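3-oxo-tetronate kinase (Salmonella typhimurium, PDB 3DQQ) probably catalyses the ATP-dependent phosphorylation of 3-oxo-tetronate to 3-oxo-tetronate 4-phosphate, as a member of the four-carbon acid sugar kinase family. Local coordinates at residues H135-E139 against S140-H144; R123-Q127 against G128-V132. One frame throughout, in Å; residues are numbered along the deposited sequence.

Contact 1: residues H135-E139 against S140-H144; sequences HLLAE and SGMRH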
# COMPACT_ATOMS: atom_id res chain seq x y z
N HIS A 135 7.09 -8.84 -21.52
CA HIS A 135 7.38 -10.11 -20.90
C HIS A 135 6.17 -11.01 -20.84
O HIS A 135 5.03 -10.53 -20.82
CB HIS A 135 7.85 -9.85 -19.49
CG HIS A 135 9.06 -8.97 -19.42
ND1 HIS A 135 10.33 -9.41 -19.75
CD2 HIS A 135 9.19 -7.67 -19.07
CE1 HIS A 135 11.19 -8.42 -19.61
NE2 HIS A 135 10.52 -7.35 -19.20
N LEU A 136 6.42 -12.32 -20.83
CA LEU A 136 5.39 -13.32 -20.50
C LEU A 136 4.70 -13.02 -19.17
O LEU A 136 5.34 -12.57 -18.22
CB LEU A 136 6.01 -14.72 -20.43
CG LEU A 136 6.49 -15.40 -21.72
CD1 LEU A 136 7.33 -16.59 -21.31
CD2 LEU A 136 5.34 -15.80 -22.66
N LEU A 137 3.39 -13.26 -19.13
CA LEU A 137 2.61 -13.17 -17.90
C LEU A 137 3.39 -13.54 -16.66
O LEU A 137 3.42 -12.79 -15.70
CB LEU A 137 1.45 -14.17 -17.93
CG LEU A 137 0.06 -13.79 -17.40
CD1 LEU A 137 -0.66 -15.05 -16.95
CD2 LEU A 137 0.06 -12.76 -16.35
N ALA A 138 3.99 -14.73 -16.68
CA ALA A 138 4.55 -15.27 -15.48
C ALA A 138 5.88 -14.61 -15.14
O ALA A 138 6.41 -14.83 -14.07
CB ALA A 138 4.70 -16.78 -15.58
N GLU A 139 6.41 -13.75 -16.01
CA GLU A 139 7.62 -13.02 -15.69
C GLU A 139 7.31 -11.54 -15.54
O GLU A 139 8.20 -10.70 -15.71
CB GLU A 139 8.69 -13.20 -16.81
CG GLU A 139 8.84 -14.64 -17.27
CD GLU A 139 9.95 -14.89 -18.30
OE1 GLU A 139 10.48 -13.95 -18.93
OE2 GLU A 139 10.27 -16.08 -18.47
N SER A 140 6.07 -11.22 -15.23
CA SER A 140 5.62 -9.84 -15.02
C SER A 140 5.15 -9.70 -13.61
O SER A 140 5.15 -10.67 -12.87
CB SER A 140 4.42 -9.52 -15.95
OG SER A 140 3.21 -10.17 -15.50
N GLY A 141 4.67 -8.51 -13.26
CA GLY A 141 4.12 -8.27 -11.90
C GLY A 141 3.09 -9.31 -11.43
O GLY A 141 3.08 -9.76 -10.26
N MET A 142 2.24 -9.74 -12.39
CA MET A 142 1.19 -10.73 -12.15
C MET A 142 1.66 -11.96 -11.43
O MET A 142 0.88 -12.69 -10.87
CB MET A 142 0.57 -11.15 -13.48
CG MET A 142 -0.32 -10.11 -14.10
SD MET A 142 -1.65 -9.59 -12.97
CE MET A 142 -1.18 -7.88 -12.93
N ARG A 143 2.95 -12.22 -11.50
CA ARG A 143 3.50 -13.41 -10.90
C ARG A 143 3.33 -13.48 -9.39
O ARG A 143 3.25 -14.57 -8.84
CB ARG A 143 4.96 -13.41 -11.26
CG ARG A 143 5.77 -14.46 -10.66
CD ARG A 143 7.21 -14.07 -10.89
NE ARG A 143 8.13 -15.18 -10.66
CZ ARG A 143 8.20 -16.34 -11.36
NH1 ARG A 143 7.35 -16.65 -12.36
NH2 ARG A 143 9.14 -17.23 -11.03
N HIS A 144 3.28 -12.33 -8.73
CA HIS A 144 3.03 -12.30 -7.29
C HIS A 144 1.74 -11.59 -6.93
O HIS A 144 1.55 -11.16 -5.80
CB HIS A 144 4.21 -11.69 -6.54
CG HIS A 144 5.44 -12.55 -6.55
ND1 HIS A 144 5.62 -13.64 -5.71
CD2 HIS A 144 6.56 -12.50 -7.33
CE1 HIS A 144 6.78 -14.21 -5.95
NE2 HIS A 144 7.38 -13.54 -6.94

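Contact 2: residues R123-Q127 against G128-V132; sequences RTVYQ and GYLFV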
# COMPACT_ATOMS: atom_id res chain seq x y z
N ARG A 123 -1.41 -5.92 -23.50
CA ARG A 123 -1.65 -7.32 -23.40
C ARG A 123 -1.75 -7.91 -24.76
O ARG A 123 -2.63 -7.53 -25.54
CB ARG A 123 -2.90 -7.55 -22.65
CG ARG A 123 -2.57 -7.82 -21.24
CD ARG A 123 -3.41 -7.05 -20.35
NE ARG A 123 -2.86 -5.73 -20.20
CZ ARG A 123 -2.97 -5.04 -19.08
NH1 ARG A 123 -3.60 -5.57 -18.02
NH2 ARG A 123 -2.44 -3.83 -19.00
N THR A 124 -0.84 -8.82 -25.07
CA THR A 124 -0.87 -9.42 -26.38
C THR A 124 -0.81 -10.91 -26.20
O THR A 124 -0.41 -11.39 -25.16
CB THR A 124 0.25 -8.83 -27.29
OG1 THR A 124 1.51 -8.93 -26.64
CG2 THR A 124 -0.01 -7.32 -27.60
N VAL A 125 -1.22 -11.65 -27.20
CA VAL A 125 -1.17 -13.08 -27.14
C VAL A 125 -0.52 -13.59 -28.42
O VAL A 125 -0.96 -13.23 -29.52
CB VAL A 125 -2.62 -13.67 -26.99
CG1 VAL A 125 -2.58 -15.19 -27.17
CG2 VAL A 125 -3.21 -13.24 -25.66
N TYR A 126 0.49 -14.45 -28.28
CA TYR A 126 1.18 -15.04 -29.45
C TYR A 126 1.38 -16.53 -29.22
O TYR A 126 1.85 -16.92 -28.17
CB TYR A 126 2.51 -14.34 -29.72
CG TYR A 126 3.24 -14.90 -30.90
CD1 TYR A 126 4.44 -15.59 -30.75
CD2 TYR A 126 2.74 -14.75 -32.15
CE1 TYR A 126 5.10 -16.11 -31.83
CE2 TYR A 126 3.40 -15.28 -33.24
CZ TYR A 126 4.57 -15.96 -33.06
OH TYR A 126 5.17 -16.47 -34.17
N GLN A 127 0.99 -17.35 -30.19
CA GLN A 127 0.95 -18.81 -30.06
C GLN A 127 0.21 -19.33 -28.81
O GLN A 127 0.43 -20.49 -28.36
CB GLN A 127 2.34 -19.39 -30.08
CG GLN A 127 3.14 -18.98 -31.28
CD GLN A 127 2.61 -19.52 -32.58
OE1 GLN A 127 2.02 -20.59 -32.67
NE2 GLN A 127 2.82 -18.75 -33.61
N GLY A 128 -0.67 -18.49 -28.27
CA GLY A 128 -1.41 -18.85 -27.08
C GLY A 128 -0.82 -18.42 -25.76
O GLY A 128 -1.42 -18.64 -24.71
N TYR A 129 0.34 -17.79 -25.82
CA TYR A 129 1.00 -17.31 -24.60
C TYR A 129 0.64 -15.85 -24.39
O TYR A 129 0.59 -15.08 -25.34
CB TYR A 129 2.52 -17.44 -24.71
CG TYR A 129 3.04 -18.86 -24.82
CD1 TYR A 129 3.59 -19.52 -23.73
CD2 TYR A 129 3.00 -19.54 -26.05
CE1 TYR A 129 4.09 -20.79 -23.85
CE2 TYR A 129 3.48 -20.83 -26.17
CZ TYR A 129 4.02 -21.44 -25.07
OH TYR A 129 4.52 -22.72 -25.22
N LEU A 130 0.36 -15.49 -23.14
CA LEU A 130 -0.07 -14.16 -22.83
C LEU A 130 1.12 -13.34 -22.40
O LEU A 130 1.90 -13.78 -21.57
CB LEU A 130 -1.14 -14.21 -21.73
CG LEU A 130 -1.76 -12.92 -21.11
CD1 LEU A 130 -2.25 -11.95 -22.16
CD2 LEU A 130 -2.94 -13.27 -20.16
N PHE A 131 1.23 -12.14 -22.94
CA PHE A 131 2.27 -11.20 -22.65
C PHE A 131 1.77 -9.93 -22.03
O PHE A 131 0.90 -9.31 -22.52
CB PHE A 131 2.99 -10.80 -23.91
CG PHE A 131 3.80 -11.87 -24.50
CD1 PHE A 131 5.13 -11.93 -24.27
CD2 PHE A 131 3.24 -12.79 -25.30
CE1 PHE A 131 5.85 -12.88 -24.80
CE2 PHE A 131 3.97 -13.76 -25.82
CZ PHE A 131 5.28 -13.80 -25.56
N VAL A 132 2.40 -9.53 -20.94
CA VAL A 132 2.15 -8.28 -20.31
C VAL A 132 3.30 -7.38 -20.59
O VAL A 132 4.35 -7.53 -20.05
CB VAL A 132 2.03 -8.44 -18.82
CG1 VAL A 132 1.89 -7.14 -18.16
CG2 VAL A 132 0.90 -9.30 -18.50
O HOH W 1 2.02 -7.04 -24.62

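Contact 1: residues H135-E139 against S140-H144
Ser140 holds its hydroxyl between its backbone N and carbonyl carbon (chi1 73°), which turns OG back onto the carbonyl of Leu137. Arg143 CG lies anti to the backbone N (chi1 175°) and the chain is extended to NE, which carries CB, CG and CD past Ala138 O. A turn at chi4 then brings NH1 back to Ala138 O. Leu137 O takes two bonds from the same residue. Ser140 OG donates to Leu137 O at 2.6 Å, tilted modestly from the carbonyl plane. Ser140 N reaches Leu137 O at 3.1 Å from well above that plane. Arg143 NH1 donates to Ala138 O over 2.7 Å. This bond is bent, 133° at the hydrogen, and the oxygen is tilted out of the guanidinium plane. Away from the Arg143 guanidinium, CD2 of Leu137 packs on CB and CG of Met142. The Met142 chain then bends away toward Thr87. Leu286 of the second subunit packs on both Glu139 and Arg143, so the turn lies at the dimer contact. Ser140 OG also accepts from Met142 N at 3.3 Å. That bond makes an ST turn, which leads into the short 3-10 segment 141-143.

Contact 2: residues R123-Q127 against G128-V132
Thr124 and Phe131 are joined by a pair of backbone hydrogen bonds. Phe131 N gives to Thr124 O at 2.9 Å, and Thr124 N gives to Phe131 O at 3.1 Å. Tyr126 and Tyr129 form the next hydrogen-bonded pair. Tyr126 N reaches Tyr129 O at 3.0 Å. The return bond, Tyr129 N to Tyr126 O at 2.9 Å, closes the turn. Weaker CA-H...O contacts run from Arg123 CA to Phe131 O and from Val125 CA to Tyr129 O. A water lies 2.8 Å from Thr124 OG1 and makes a longer bond to Phe131 O.

Side chains pack on both faces of the hairpin. On one face, CG2 of Val125 meets CD1 of Leu130 at 3.9 Å. Leu130 CG lies opposite its own N (chi1 176°), and CD1 also approaches Thr124 O. Leu155 covers both residues from helix 155-160. On the other face, the Thr124 and Phe131 side chains cross at a slant, with Thr124 OG1 against Phe131 CB. The Phe131 ring edge faces Thr124 O, and its CE2 approaches Tyr126 CB at 4.2 Å. The Tyr129 ring likewise turns its edge to Tyr126 O. Tyr126 OH is hydrogen-bonded to Gln173 NE2.

A type I' turn runs from Tyr126 to Tyr129, with Gln127 and Gly128 at its two central positions. Both have positive phi (50° and 93°), as this turn requires, and the second is a glycine. The main chain thus supplies the direct polar links of this hairpin with its two-residue loop, while apolar groups and ring edges pack around them.

Overall arrangement
Contact 2 comes first along the chain. It closes the tight hairpin between strands 123-126 and 129-132. The chain then turns back as strand 135-136, and contact 1 closes the turn that follows it. The two contacts run in series and neither nests in nor crosses the other. Strand 129-132 is the middle of a three-stranded antiparallel sheet, with 123-126 and 135-136 at its outer sides. Leu137 N probably hydrogen-bonds to Leu130 O, and Leu136 packs on Tyr129 and Phe131. Both contacts lie in the sugar-binding N-terminal domain, away from the residues predicted to bind ATP, and both touch the second subunit.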